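Local structure of isatin hydrolase (Ralstonia solanacearum, 5NMP) at residues A[110-118]-A[127-135]. The protein binds manganese and hydrolyses isatin, and may have arylformamidase activity like its cyclase-family relatives. Numbering follows the deposited sequence.
Sequences AVVIDASAQ and LTVDFLQAW
Trp135 and Phe131, one helical turn apart, both carry CG opposite the backbone N (chi1 -177° and -171°), which sends the two rings off helix 129-139 toward strand 107-114. Ile113 meets them with different branches. Its chi1 of -43° turns CG1 beside its own backbone N, and from there CD1 lies over one face of the indole, 3.5 Å from the centroid of the Trp135 five-membered ring, a CH-pi contact. CG2 instead meets the rim of the phenyl ring, 3.7 Å from Phe131 CE1. Farther along the indole, Val111 CB packs 3.8 Å from Trp135 CH2. The polar edge of the indole is held loosely: Trp135 NE1 gives a weak, bent bond to Val112 O (3.3 Å), and a water lying in the ring plane joins NE1, again weakly, to Asp114 N. Where the strand ends, Asp114 OD1 accepts from Ser116 N, closing an Asx turn that leads into helix 116-119, and also from Ser116 OG. Thr128 OG1 caps the other helix through Phe131 N. Beyond the pair, Leu132 reaches Trp184 and Leu185 of helix 179-187. This is helix-on-sheet packing, with helix 129-139 forming part of the connection between parallel neighbours 107-114 and 147-151: a beta-alpha-beta crossover, away from the manganese site.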
ATOM      1  N   ALA A 110      -9.196  13.887   4.946  1.00 50.17           N
ATOM      2  CA  ALA A 110      -8.856  13.802   6.361  1.00 49.64           C
ATOM      3  C   ALA A 110      -8.862  15.159   7.044  1.00 50.86           C
ATOM      4  O   ALA A 110      -8.579  16.187   6.424  1.00 54.17           O
ATOM      5  CB  ALA A 110      -7.503  13.147   6.539  1.00 49.10           C
ATOM      6  N   VAL A 111      -9.199  15.148   8.329  1.00 46.62           N
ATOM      7  CA  VAL A 111      -9.002  16.308   9.184  1.00 49.04           C
ATOM      8  C   VAL A 111      -7.953  15.950  10.224  1.00 47.41           C
ATOM      9  O   VAL A 111      -7.819  14.787  10.605  1.00 46.17           O
ATOM     10  CB  VAL A 111     -10.305  16.758   9.875  1.00 49.04           C
ATOM     11  CG1 VAL A 111     -11.341  17.145   8.835  1.00 44.31           C
ATOM     12  CG2 VAL A 111     -10.839  15.662  10.788  1.00 47.35           C
ATOM     13  N   VAL A 112      -7.196  16.944  10.671  1.00 49.28           N
ATOM     14  CA  VAL A 112      -6.137  16.697  11.641  1.00 48.18           C
ATOM     15  C   VAL A 112      -6.389  17.460  12.936  1.00 47.87           C
ATOM     16  O   VAL A 112      -6.476  18.686  12.935  1.00 50.77           O
ATOM     17  CB  VAL A 112      -4.758  17.083  11.074  1.00 48.74           C
ATOM     18  CG1 VAL A 112      -3.671  16.821  12.100  1.00 45.69           C
ATOM     19  CG2 VAL A 112      -4.479  16.316   9.787  1.00 49.15           C
ATOM     20  N   ILE A 113      -6.510  16.725  14.037  1.00 48.02           N
ATOM     21  CA  ILE A 113      -6.739  17.325  15.350  1.00 50.89           C
ATOM     22  C   ILE A 113      -5.439  17.387  16.142  1.00 56.47           C
ATOM     23  O   ILE A 113      -4.913  16.353  16.553  1.00 58.81           O
ATOM     24  CB  ILE A 113      -7.783  16.530  16.168  1.00 48.69           C
ATOM     25  CG1 ILE A 113      -8.974  16.126  15.292  1.00 48.29           C
ATOM     26  CG2 ILE A 113      -8.230  17.320  17.388  1.00 46.68           C
ATOM     27  CD1 ILE A 113      -9.723  17.285  14.694  1.00 49.78           C
ATOM     28  N   ASP A 114      -4.921  18.594  16.358  1.00 58.08           N
ATOM     29  CA  ASP A 114      -3.644  18.761  17.048  1.00 56.46           C
ATOM     30  C   ASP A 114      -3.804  18.887  18.559  1.00 59.62           C
ATOM     31  O   ASP A 114      -4.336  19.880  19.060  1.00 61.09           O
ATOM     32  CB  ASP A 114      -2.899  19.985  16.514  1.00 56.79           C
ATOM     33  CG  ASP A 114      -1.549  20.183  17.185  1.00 59.40           C
ATOM     34  OD1 ASP A 114      -0.923  19.174  17.574  1.00 56.28           O
ATOM     35  OD2 ASP A 114      -1.115  21.347  17.328  1.00 60.88           O
ATOM     36  N   ALA A 115      -3.319  17.880  19.280  1.00 59.98           N
ATOM     37  CA  ALA A 115      -3.364  17.879  20.736  1.00 57.47           C
ATOM     38  C   ALA A 115      -1.981  17.632  21.331  1.00 61.91           C
ATOM     39  O   ALA A 115      -1.861  17.175  22.466  1.00 68.44           O
ATOM     40  CB  ALA A 115      -4.344  16.831  21.232  1.00 52.03           C
ATOM     41  N   SER A 116      -0.943  17.941  20.561  1.00 57.80           N
ATOM     42  CA  SER A 116       0.430  17.662  20.971  1.00 58.59           C
ATOM     43  C   SER A 116       0.837  18.405  22.248  1.00 58.07           C
ATOM     44  O   SER A 116       1.565  17.863  23.079  1.00 57.34           O
ATOM     45  CB  SER A 116       1.400  18.000  19.834  1.00 61.15           C
ATOM     46  OG  SER A 116       1.189  19.313  19.348  1.00 66.31           O
ATOM     47  N   ALA A 117       0.364  19.637  22.405  1.00 54.68           N
ATOM     48  CA  ALA A 117       0.685  20.426  23.591  1.00 57.19           C
ATOM     49  C   ALA A 117       0.051  19.832  24.848  1.00 56.18           C
ATOM     50  O   ALA A 117       0.632  19.886  25.931  1.00 57.14           O
ATOM     51  CB  ALA A 117       0.237  21.863  23.406  1.00 53.52           C
ATOM     52  N   GLN A 118      -1.141  19.262  24.694  1.00 52.53           N
ATOM     53  CA  GLN A 118      -1.869  18.680  25.817  1.00 52.81           C
ATOM     54  C   GLN A 118      -1.246  17.362  26.258  1.00 52.90           C
ATOM     55  O   GLN A 118      -1.115  17.096  27.453  1.00 55.85           O
ATOM     56  CB  GLN A 118      -3.343  18.464  25.452  1.00 53.40           C
ATOM     57  CG  GLN A 118      -4.174  19.741  25.371  1.00 56.48           C
ATOM     58  CD  GLN A 118      -3.903  20.550  24.115  1.00 60.11           C
ATOM     59  OE1 GLN A 118      -3.240  20.084  23.186  1.00 63.95           O
ATOM     60  NE2 GLN A 118      -4.420  21.773  24.080  1.00 60.90           N
ATOM     61  N   LEU A 127      -9.194  12.884  24.529  1.00 51.15           N
ATOM     62  CA  LEU A 127      -9.895  13.687  23.535  1.00 48.54           C
ATOM     63  C   LEU A 127     -11.389  13.698  23.841  1.00 55.22           C
ATOM     64  O   LEU A 127     -12.035  12.650  23.865  1.00 58.96           O
ATOM     65  CB  LEU A 127      -9.642  13.140  22.129  1.00 45.42           C
ATOM     66  CG  LEU A 127     -10.296  13.868  20.954  1.00 42.26           C
ATOM     67  CD1 LEU A 127      -9.803  15.298  20.879  1.00 39.89           C
ATOM     68  CD2 LEU A 127     -10.007  13.138  19.658  1.00 41.11           C
ATOM     69  N   THR A 128     -11.935  14.885  24.081  1.00 55.09           N
ATOM     70  CA  THR A 128     -13.332  14.999  24.478  1.00 51.09           C
ATOM     71  C   THR A 128     -14.188  15.643  23.393  1.00 50.47           C
ATOM     72  O   THR A 128     -13.671  16.226  22.439  1.00 51.03           O
ATOM     73  CB  THR A 128     -13.476  15.813  25.774  1.00 53.66           C
ATOM     74  OG1 THR A 128     -13.012  17.151  25.554  1.00 54.95           O
ATOM     75  CG2 THR A 128     -12.665  15.182  26.888  1.00 49.88           C
ATOM     76  N   VAL A 129     -15.504  15.525  23.548  1.00 49.93           N
ATOM     77  CA  VAL A 129     -16.447  16.153  22.632  1.00 53.05           C
ATOM     78  C   VAL A 129     -16.283  17.670  22.664  1.00 60.46           C
ATOM     79  O   VAL A 129     -16.309  18.329  21.622  1.00 60.72           O
ATOM     80  CB  VAL A 129     -17.904  15.779  22.979  1.00 51.03           C
ATOM     81  CG1 VAL A 129     -18.879  16.514  22.074  1.00 52.09           C
ATOM     82  CG2 VAL A 129     -18.102  14.278  22.866  1.00 54.00           C
ATOM     83  N   ASP A 130     -16.099  18.214  23.865  1.00 62.82           N
ATOM     84  CA  ASP A 130     -15.890  19.647  24.035  1.00 66.33           C
ATOM     85  C   ASP A 130     -14.695  20.130  23.224  1.00 62.16           C
ATOM     86  O   ASP A 130     -14.766  21.162  22.557  1.00 66.56           O
ATOM     87  CB  ASP A 130     -15.697  19.991  25.513  1.00 79.80           C
ATOM     88  CG  ASP A 130     -16.929  19.693  26.345  1.00 95.36           C
ATOM     89  OD1 ASP A 130     -17.673  18.755  25.986  1.00 99.00           O
ATOM     90  OD2 ASP A 130     -17.155  20.395  27.354  1.00102.58           O
ATOM     91  N   PHE A 131     -13.604  19.374  23.276  1.00 54.91           N
ATOM     92  CA  PHE A 131     -12.396  19.726  22.539  1.00 54.92           C
ATOM     93  C   PHE A 131     -12.633  19.657  21.034  1.00 58.83           C
ATOM     94  O   PHE A 131     -12.144  20.502  20.284  1.00 65.32           O
ATOM     95  CB  PHE A 131     -11.236  18.809  22.934  1.00 52.36           C
ATOM     96  CG  PHE A 131      -9.902  19.239  22.382  1.00 50.99           C
ATOM     97  CD1 PHE A 131      -9.463  18.780  21.146  1.00 50.34           C
ATOM     98  CD2 PHE A 131      -9.084  20.096  23.101  1.00 50.06           C
ATOM     99  CE1 PHE A 131      -8.235  19.171  20.638  1.00 47.40           C
ATOM    100  CE2 PHE A 131      -7.854  20.491  22.599  1.00 50.18           C
ATOM    101  CZ  PHE A 131      -7.428  20.027  21.366  1.00 47.94           C
ATOM    102  N   LEU A 132     -13.383  18.650  20.596  1.00 55.37           N
ATOM    103  CA  LEU A 132     -13.697  18.501  19.180  1.00 54.00           C
ATOM    104  C   LEU A 132     -14.585  19.642  18.676  1.00 59.92           C
ATOM    105  O   LEU A 132     -14.372  20.165  17.581  1.00 61.83           O
ATOM    106  CB  LEU A 132     -14.367  17.151  18.919  1.00 52.23           C
ATOM    107  CG  LEU A 132     -13.461  15.919  19.014  1.00 48.74           C
ATOM    108  CD1 LEU A 132     -14.279  14.641  18.949  1.00 48.30           C
ATOM    109  CD2 LEU A 132     -12.395  15.934  17.918  1.00 41.70           C
ATOM    110  N   GLN A 133     -15.574  20.030  19.477  1.00 60.99           N
ATOM    111  CA  GLN A 133     -16.488  21.105  19.094  1.00 59.66           C
ATOM    112  C   GLN A 133     -15.799  22.467  19.067  1.00 59.55           C
ATOM    113  O   GLN A 133     -16.196  23.356  18.313  1.00 62.58           O
ATOM    114  CB  GLN A 133     -17.690  21.145  20.040  1.00 62.80           C
ATOM    115  CG  GLN A 133     -18.677  20.008  19.830  1.00 67.14           C
ATOM    116  CD  GLN A 133     -19.846  20.060  20.797  1.00 74.35           C
ATOM    117  OE1 GLN A 133     -19.715  20.537  21.927  1.00 75.30           O
ATOM    118  NE2 GLN A 133     -20.999  19.570  20.356  1.00 77.06           N
ATOM    119  N   ALA A 134     -14.772  22.630  19.895  1.00 57.47           N
ATOM    120  CA  ALA A 134     -13.981  23.854  19.892  1.00 60.27           C
ATOM    121  C   ALA A 134     -13.114  23.915  18.639  1.00 61.39           C
ATOM    122  O   ALA A 134     -12.871  24.989  18.088  1.00 66.51           O
ATOM    123  CB  ALA A 134     -13.121  23.939  21.139  1.00 57.54           C
ATOM    124  N   TRP A 135     -12.652  22.747  18.199  1.00 56.92           N
ATOM    125  CA  TRP A 135     -11.853  22.629  16.984  1.00 53.84           C
ATOM    126  C   TRP A 135     -12.660  23.076  15.768  1.00 57.86           C
ATOM    127  O   TRP A 135     -12.152  23.797  14.909  1.00 59.26           O
ATOM    128  CB  TRP A 135     -11.367  21.188  16.807  1.00 48.07           C
ATOM    129  CG  TRP A 135     -10.480  20.968  15.614  1.00 56.59           C
ATOM    130  CD1 TRP A 135      -9.115  21.010  15.588  1.00 59.23           C
ATOM    131  CD2 TRP A 135     -10.896  20.655  14.277  1.00 57.24           C
ATOM    132  NE1 TRP A 135      -8.657  20.750  14.319  1.00 57.71           N
ATOM    133  CE2 TRP A 135      -9.730  20.530  13.495  1.00 57.10           C
ATOM    134  CE3 TRP A 135     -12.141  20.474  13.664  1.00 54.43           C
ATOM    135  CZ2 TRP A 135      -9.772  20.231  12.134  1.00 56.59           C
ATOM    136  CZ3 TRP A 135     -12.180  20.180  12.313  1.00 52.86           C
ATOM    137  CH2 TRP A 135     -11.004  20.060  11.564  1.00 53.23           C
TER
HETATM  138  O   HOH W   1      -5.826  21.481  15.270  1.00 69.43           O